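Side-chain contacts in glutathione S-transferase family protein (Populus trichocarpa, PDB 5F06), which probably catalyses the conjugation of glutathione to halogenated and other electrophilic compounds, as glutathione transferases of the Phi family do in detoxification: residues A[17-22]-A[68-73]; A[54-57]-A[62-65]. All coordinates share one frame; numbering follows the deposited sequence. Where two conformers were deposited one is given.

Contact 1: A[17-22]-A[68-73]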
ATOM      1  N   LEU A  17       3.182 -17.097  -1.618  1.00  9.07           N
ATOM      2  CA  LEU A  17       3.238 -18.447  -2.161  1.00  9.71           C
ATOM      3  C   LEU A  17       2.657 -18.518  -3.569  1.00 10.62           C
ATOM      4  O   LEU A  17       3.247 -19.133  -4.454  1.00 10.95           O
ATOM      5  CB  LEU A  17       2.505 -19.424  -1.244  1.00 10.70           C
ATOM      6  CG  LEU A  17       3.230 -19.765   0.060  1.00 10.33           C
ATOM      7  CD1 LEU A  17       2.339 -20.590   0.954  1.00 10.52           C
ATOM      8  CD2 LEU A  17       4.530 -20.510  -0.221  1.00 11.17           C
ATOM      9  N   THR A  18       1.511 -17.880  -3.792  0.60 10.77           N
ATOM     10  CA  THR A  18       0.888 -17.939  -5.106  0.60 11.74           C
ATOM     11  C   THR A  18       1.752 -17.202  -6.130  0.60 11.26           C
ATOM     12  O   THR A  18       1.862 -17.635  -7.280  0.60 11.55           O
ATOM     13  CB  THR A  18      -0.550 -17.364  -5.092  0.60 14.04           C
ATOM     14  OG1 THR A  18      -1.141 -17.512  -6.390  0.60 15.73           O
ATOM     15  CG2 THR A  18      -0.559 -15.902  -4.691  0.60 14.02           C
ATOM     16  N   CYS A  19       2.386 -16.108  -5.711  1.00 10.20           N
ATOM     17  CA  CYS A  19       3.299 -15.383  -6.591  1.00 10.04           C
ATOM     18  C   CYS A  19       4.491 -16.262  -6.981  1.00 10.65           C
ATOM     19  O   CYS A  19       4.863 -16.327  -8.155  1.00 10.69           O
ATOM     20  CB  CYS A  19       3.794 -14.095  -5.927  1.00  8.87           C
ATOM     21  SG  CYS A  19       4.970 -13.140  -6.946  1.00 13.46           S
ATOM     22  N   LEU A  20       5.080 -16.939  -6.000  1.00  9.41           N
ATOM     23  CA  LEU A  20       6.187 -17.857  -6.262  1.00  9.40           C
ATOM     24  C   LEU A  20       5.801 -18.925  -7.294  1.00 10.16           C
ATOM     25  O   LEU A  20       6.593 -19.244  -8.181  1.00 10.00           O
ATOM     26  CB  LEU A  20       6.655 -18.516  -4.961  1.00  8.69           C
ATOM     27  CG  LEU A  20       7.415 -17.600  -3.996  1.00  9.62           C
ATOM     28  CD1 LEU A  20       7.432 -18.164  -2.579  1.00  9.32           C
ATOM     29  CD2 LEU A  20       8.836 -17.382  -4.490  1.00 11.43           C
ATOM     30  N   HIS A  21       4.589 -19.465  -7.193  1.00 11.99           N
ATOM     31  CA  HIS A  21       4.139 -20.499  -8.127  1.00 13.28           C
ATOM     32  C   HIS A  21       3.853 -19.940  -9.515  1.00 12.69           C
ATOM     33  O   HIS A  21       4.155 -20.594 -10.520  1.00 14.06           O
ATOM     34  CB  HIS A  21       2.890 -21.207  -7.592  1.00 12.93           C
ATOM     35  CG  HIS A  21       3.148 -22.038  -6.377  1.00 14.57           C
ATOM     36  ND1 HIS A  21       4.189 -22.940  -6.303  1.00 16.50           N
ATOM     37  CD2 HIS A  21       2.499 -22.114  -5.192  1.00 14.22           C
ATOM     38  CE1 HIS A  21       4.171 -23.532  -5.122  1.00 16.86           C
ATOM     39  NE2 HIS A  21       3.155 -23.049  -4.429  1.00 15.45           N
ATOM     40  N   GLU A  22       3.256 -18.752  -9.579  1.00 11.14           N
ATOM     41  CA  GLU A  22       3.033 -18.089 -10.859  1.00 12.22           C
ATOM     42  C   GLU A  22       4.351 -17.947 -11.611  1.00 13.56           C
ATOM     43  O   GLU A  22       4.394 -18.066 -12.836  1.00 12.80           O
ATOM     44  CB  GLU A  22       2.392 -16.712 -10.661  1.00 11.33           C
ATOM     45  CG  GLU A  22       0.942 -16.746 -10.198  1.00 11.88           C
ATOM     46  CD  GLU A  22      -0.032 -17.156 -11.294  1.00 14.80           C
ATOM     47  OE1 GLU A  22       0.396 -17.353 -12.449  1.00 15.69           O
ATOM     48  OE2 GLU A  22      -1.237 -17.277 -10.992  1.00 15.57           O
ATOM     49  N   ALA A  68       5.791  -6.315  -0.757  1.00  8.66           N
ATOM     50  CA  ALA A  68       7.163  -5.951  -1.112  1.00  9.53           C
ATOM     51  C   ALA A  68       7.873  -7.193  -1.644  1.00  9.09           C
ATOM     52  O   ALA A  68       8.654  -7.132  -2.600  1.00  8.17           O
ATOM     53  CB  ALA A  68       7.907  -5.375   0.083  1.00  9.87           C
ATOM     54  N   ILE A  69       7.579  -8.329  -1.025  1.00  8.74           N
ATOM     55  CA  ILE A  69       8.207  -9.583  -1.410  1.00  9.24           C
ATOM     56  C   ILE A  69       7.720 -10.019  -2.789  1.00  9.13           C
ATOM     57  O   ILE A  69       8.510 -10.435  -3.630  1.00  9.13           O
ATOM     58  CB  ILE A  69       7.923 -10.691  -0.374  1.00  9.57           C
ATOM     59  CG1 ILE A  69       8.577 -10.337   0.964  1.00 10.21           C
ATOM     60  CG2 ILE A  69       8.454 -12.025  -0.867  1.00 11.57           C
ATOM     61  CD1 ILE A  69       8.119 -11.195   2.140  1.00 11.63           C
ATOM     62  N   THR A  70       6.421  -9.919  -3.032  1.00  9.97           N
ATOM     63  CA  THR A  70       5.879 -10.285  -4.338  1.00  9.72           C
ATOM     64  C   THR A  70       6.416  -9.363  -5.432  1.00 10.29           C
ATOM     65  O   THR A  70       6.769  -9.822  -6.518  1.00 10.41           O
ATOM     66  CB  THR A  70       4.344 -10.240  -4.362  1.00 10.15           C
ATOM     67  OG1 THR A  70       3.887  -8.942  -3.956  1.00  9.68           O
ATOM     68  CG2 THR A  70       3.754 -11.312  -3.443  1.00 11.26           C
ATOM     69  N   SER A  71       6.469  -8.068  -5.139  1.00 10.33           N
ATOM     70  CA  SER A  71       6.962  -7.079  -6.090  1.00 12.86           C
ATOM     71  C   SER A  71       8.427  -7.353  -6.435  1.00 11.75           C
ATOM     72  O   SER A  71       8.831  -7.293  -7.599  1.00 12.47           O
ATOM     73  CB  SER A  71       6.796  -5.663  -5.520  1.00 14.33           C
ATOM     74  OG  SER A  71       7.201  -4.671  -6.448  1.00 16.43           O
ATOM     75  N   TYR A  72       9.217  -7.661  -5.414  1.00 11.15           N
ATOM     76  CA  TYR A  72      10.614  -8.029  -5.609  1.00 12.21           C
ATOM     77  C   TYR A  72      10.744  -9.243  -6.525  1.00 11.36           C
ATOM     78  O   TYR A  72      11.470  -9.211  -7.521  1.00 11.58           O
ATOM     79  CB  TYR A  72      11.272  -8.320  -4.261  1.00 11.40           C
ATOM     80  CG  TYR A  72      12.684  -8.811  -4.390  1.00 11.32           C
ATOM     81  CD1 TYR A  72      13.682  -7.975  -4.874  1.00 11.92           C
ATOM     82  CD2 TYR A  72      13.028 -10.106  -4.031  1.00 10.52           C
ATOM     83  CE1 TYR A  72      14.978  -8.411  -4.998  1.00 13.39           C
ATOM     84  CE2 TYR A  72      14.332 -10.555  -4.153  1.00 10.24           C
ATOM     85  CZ  TYR A  72      15.301  -9.701  -4.637  1.00 12.97           C
ATOM     86  OH  TYR A  72      16.604 -10.127  -4.763  1.00 13.19           O
ATOM     87  N   ILE A  73      10.032 -10.308  -6.177  0.74 10.53           N
ATOM     88  CA  ILE A  73      10.056 -11.547  -6.947  0.74 10.57           C
ATOM     89  C   ILE A  73       9.594 -11.306  -8.385  0.74 10.99           C
ATOM     90  O   ILE A  73      10.232 -11.765  -9.337  0.74 10.62           O
ATOM     91  CB  ILE A  73       9.168 -12.616  -6.275  0.74 10.70           C
ATOM     92  CG1 ILE A  73       9.797 -13.051  -4.947  0.74 10.73           C
ATOM     93  CG2 ILE A  73       8.979 -13.829  -7.180  0.74 12.32           C
ATOM     94  CD1 ILE A  73       8.879 -13.890  -4.074  0.74 10.67           C
TER
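Cys-19 meets Thr-70 where the two helices come nearest, its CB lying 3.7 Å from the Thr-70 methyl CG2. With SG anti to the backbone N (chi1 179°), the sulfur lies alongside Thr-70, 3.8 Å from its backbone O, and also reaches Ile-73, with SG and CG2 4.1 Å apart. The threonine turns its methyl to the cysteine and its hydroxyl to other partners: OG1, set between the backbone N and carbonyl carbon at chi1 56°, is hydrogen-bonded to His-168 and to the backbone O of Arg-67. Leu-20, next in sequence to Cys-19, and Ile-73, one turn on from Thr-70, cross at about a right angle, with the leucine branch CD2 3.5 Å from Ile-73 CD1. The isoleucine has a second conformer, so tightness cannot be judged. In the thioredoxin-like N-terminal domain of glutathione transferases these are the two helices packed on one face of the sheet; the axes of segments 17-22 and 68-73 run 9° from parallel, 9.7 Å apart at their closest. All four side chains are buried. Leu-84 touches Cys-19, Leu-25 touches Ile-73, and Leu-164 of helix 164-167 rests on Thr-70. From the far side of helix 66-76, Ser-71 OG is hydrogen-bonded to Lys-97 NZ of the second subunit.

Contact 2: A[54-57]-A[62-65]. With GSH (glutathione), chain C.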
ATOM      1  N   PRO A  54       4.763 -12.622   6.496  1.00 10.79           N
ATOM      2  CA  PRO A  54       5.995 -13.374   6.265  1.00 10.97           C
ATOM      3  C   PRO A  54       7.253 -12.519   6.230  1.00 10.66           C
ATOM      4  O   PRO A  54       7.182 -11.292   6.227  1.00  8.91           O
ATOM      5  CB  PRO A  54       5.747 -13.992   4.893  1.00 10.62           C
ATOM      6  CG  PRO A  54       5.013 -12.919   4.173  1.00 11.76           C
ATOM      7  CD  PRO A  54       4.139 -12.236   5.218  1.00 11.23           C
ATOM      8  N   ALA A  55       8.393 -13.197   6.215  1.00 10.96           N
ATOM      9  CA  ALA A  55       9.664 -12.587   5.880  1.00 10.52           C
ATOM     10  C   ALA A  55      10.338 -13.437   4.813  1.00  9.72           C
ATOM     11  O   ALA A  55      10.015 -14.619   4.654  1.00  9.20           O
ATOM     12  CB  ALA A  55      10.548 -12.464   7.101  1.00  9.67           C
ATOM     13  N   LEU A  56      11.267 -12.830   4.085  1.00  9.04           N
ATOM     14  CA  LEU A  56      12.038 -13.527   3.065  1.00  8.88           C
ATOM     15  C   LEU A  56      13.530 -13.336   3.302  1.00  9.79           C
ATOM     16  O   LEU A  56      13.991 -12.210   3.467  1.00 10.40           O
ATOM     17  CB  LEU A  56      11.675 -13.023   1.667  1.00  8.81           C
ATOM     18  CG  LEU A  56      12.364 -13.735   0.497  1.00 10.27           C
ATOM     19  CD1 LEU A  56      11.692 -15.059   0.205  1.00 12.70           C
ATOM     20  CD2 LEU A  56      12.368 -12.865  -0.742  1.00 11.70           C
ATOM     21  N   GLU A  57      14.269 -14.441   3.336  1.00 12.22           N
ATOM     22  CA  GLU A  57      15.727 -14.398   3.293  1.00 13.95           C
ATOM     23  C   GLU A  57      16.191 -14.941   1.951  1.00 13.89           C
ATOM     24  O   GLU A  57      15.875 -16.073   1.582  1.00 15.04           O
ATOM     25  CB  GLU A  57      16.360 -15.203   4.440  1.00 17.18           C
ATOM     26  CG  GLU A  57      16.361 -14.490   5.792  1.00 16.89           C
ATOM     27  CD  GLU A  57      17.090 -15.277   6.873  1.00 18.64           C
ATOM     28  OE1 GLU A  57      17.191 -16.518   6.733  1.00 19.36           O
ATOM     29  OE2 GLU A  57      17.568 -14.656   7.856  1.00 18.12           O
ATOM     30  N   THR A  62      17.260  -9.560   3.247  1.00 12.32           N
ATOM     31  CA  THR A  62      16.105  -9.886   4.072  1.00 13.74           C
ATOM     32  C   THR A  62      14.976  -8.886   3.827  1.00 13.18           C
ATOM     33  O   THR A  62      15.185  -7.672   3.902  1.00 12.58           O
ATOM     34  CB  THR A  62      16.458  -9.895   5.570  1.00 13.23           C
ATOM     35  OG1 THR A  62      17.603 -10.729   5.788  1.00 14.11           O
ATOM     36  CG2 THR A  62      15.272 -10.420   6.408  1.00 10.81           C
ATOM     37  N   LEU A  63      13.786  -9.409   3.534  1.00  9.69           N
ATOM     38  CA  LEU A  63      12.609  -8.586   3.251  1.00  8.82           C
ATOM     39  C   LEU A  63      11.418  -8.948   4.130  1.00  8.18           C
ATOM     40  O   LEU A  63      11.305 -10.072   4.627  1.00  8.49           O
ATOM     41  CB  LEU A  63      12.190  -8.729   1.785  1.00  9.90           C
ATOM     42  CG  LEU A  63      13.242  -8.487   0.706  1.00 11.50           C
ATOM     43  CD1 LEU A  63      12.622  -8.734  -0.662  1.00 12.33           C
ATOM     44  CD2 LEU A  63      13.809  -7.087   0.792  1.00 13.56           C
ATOM     45  N   PHE A  64      10.519  -7.986   4.307  1.00  9.06           N
ATOM     46  CA  PHE A  64       9.224  -8.265   4.893  1.00  9.98           C
ATOM     47  C   PHE A  64       8.185  -7.381   4.192  1.00 10.64           C
ATOM     48  O   PHE A  64       8.538  -6.620   3.288  1.00  9.68           O
ATOM     49  CB  PHE A  64       9.246  -8.067   6.422  1.00 11.07           C
ATOM     50  CG  PHE A  64       9.563  -6.663   6.872  1.00 11.55           C
ATOM     51  CD1 PHE A  64      10.870  -6.263   7.085  1.00 12.24           C
ATOM     52  CD2 PHE A  64       8.546  -5.755   7.118  1.00 11.18           C
ATOM     53  CE1 PHE A  64      11.157  -4.974   7.516  1.00 11.85           C
ATOM     54  CE2 PHE A  64       8.826  -4.474   7.551  1.00 11.67           C
ATOM     55  CZ  PHE A  64      10.132  -4.084   7.746  1.00 11.90           C
ATOM     56  N   GLU A  65       6.923  -7.510   4.608  1.00 10.38           N
ATOM     57  CA  GLU A  65       5.740  -7.017   3.881  1.00  9.29           C
ATOM     58  C   GLU A  65       5.490  -7.881   2.650  1.00 10.52           C
ATOM     59  O   GLU A  65       6.303  -7.937   1.719  1.00  9.28           O
ATOM     60  CB  GLU A  65       5.857  -5.538   3.481  1.00  9.41           C
ATOM     61  CG  GLU A  65       5.745  -4.590   4.651  1.00 10.05           C
ATOM     62  CD  GLU A  65       4.369  -4.642   5.298  1.00 10.39           C
ATOM     63  OE1 GLU A  65       3.364  -4.755   4.558  1.00 11.60           O
ATOM     64  OE2 GLU A  65       4.295  -4.580   6.544  1.00 12.19           O
TER
HETATM   65  N1  GSH C 301       1.217  -5.720   6.006  1.00 11.55           N
HETATM   66  CA1 GSH C 301       1.686  -7.007   6.405  1.00 12.66           C
HETATM   67  C1  GSH C 301       1.980  -7.845   5.178  1.00 12.14           C
HETATM   68  O11 GSH C 301       1.255  -7.738   4.156  1.00 12.03           O
HETATM   69  O12 GSH C 301       2.942  -8.651   5.181  1.00 11.37           O
HETATM   70  CB1 GSH C 301       0.647  -7.693   7.272  1.00 12.66           C
HETATM   71  CG1 GSH C 301       1.273  -8.927   7.904  1.00 13.84           C
HETATM   72  CD1 GSH C 301       0.266  -9.708   8.739  1.00 14.10           C
HETATM   73  OE1 GSH C 301      -0.847  -9.255   8.964  1.00 13.90           O
HETATM   74  N2  GSH C 301       0.652 -10.991   9.244  1.00 12.79           N
HETATM   75  CA2 GSH C 301      -0.235 -11.789  10.032  1.00 15.37           C
HETATM   76  C2  GSH C 301       0.453 -12.161  11.342  1.00 15.97           C
HETATM   77  O2  GSH C 301       1.663 -12.270  11.383  1.00 13.95           O
HETATM   78  CB2 GSH C 301      -0.540 -13.075   9.297  1.00 18.08           C
HETATM   79  SG2 GSH C 301      -1.623 -12.790   7.915  1.00 20.44           S
HETATM   80  N3  GSH C 301      -0.325 -12.395  12.531  1.00 18.68           N
HETATM   81  CA3 GSH C 301       0.333 -12.763  13.771  1.00 22.78           C
HETATM   82  C3  GSH C 301       0.221 -11.646  14.805  1.00 23.74           C
HETATM   83  O31 GSH C 301       0.324 -11.917  16.033  1.00 24.91           O
HETATM   84  O32 GSH C 301       0.027 -10.458  14.438  1.00 23.88           O
HETATM   85  O   HOH W   1       5.387  -9.179   6.430  1.00  9.42           O
HETATM   86  O   HOH W   2      18.207 -11.888   8.054  1.00 11.64           O
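Leu-56 and Leu-63 form the hydrogen-bonded pair of an antiparallel beta hairpin, the last two strands of the thioredoxin-like sheet of the N-terminal domain. Leu-63 N donates to Leu-56 O at 2.8 Å, in the carbonyl plane, while the return bond from Leu-56 N reaches Leu-63 O with the donor tilted 28° from the Leu-63 carbonyl plane. Their side chains lie alongside each other on the face covered by helix 66-76, and Leu-56 CD2 packs 4.1 Å from Leu-63 CD1. On the other face, Glu-57 CG passes 4.0 Å from Thr-62 OG1. A water donates to both Glu-57 OE2 and Thr-62 OG1, and Glu-57 OE1 is hydrogen-bonded to Tyr-5.

Beyond the strands the chain enters the glutathione pocket at Glu-65, the N-cap of helix 66-76. Its CB leads away from segment 54-57; CG is anti to the carbonyl carbon, and a bend at chi2 (-65°) swings the carboxylate to the ligand. CD comes to 3.4 Å from glutathione N1, and OE1 accepts a hydrogen bond from N1 at 2.8 Å. OE2, 3.3 Å from glutathione N1, forms a salt bridge with Arg-106 NE of the second subunit, so the ligand and the dimer partner share one carboxylate. A glutamine here would probably leave Arg-106 of the second subunit without its charged mate and weaken the hold on the glutathione amino group. Pro-54, which follows a cis peptide bond, lies across from Glu-65 at the same end of the hairpin, and Pro-54 CD is 3.8 Å from glutathione O12, a carboxylate oxygen. A second water joins the two segments and the ligand, accepting from Glu-65 N and donating to Pro-54 O and to glutathione O12, the latter at 2.8 Å.

From the N terminus, the chain first lays down strand 2-6 and helix 11-22, whose later turns provide segment 17-22. It then passes through strand 28-31 and helix 42-45 before entering the hairpin 55-58 and 61-64. Contact 2 closes this short loop, and helix 66-76 follows directly, returning to helix 11-22 to close the much longer loop of contact 1; contact 2 is therefore nested inside it. Helix 66-76 ties the two together: Tyr-72 CD2 packs 3.7 Å from Leu-63 CD1, and Ile-69 rests on Pro-54, Leu-56 and Leu-63. Sheet and helix pair are thus joined within the N-terminal domain, and both contacts border the second subunit.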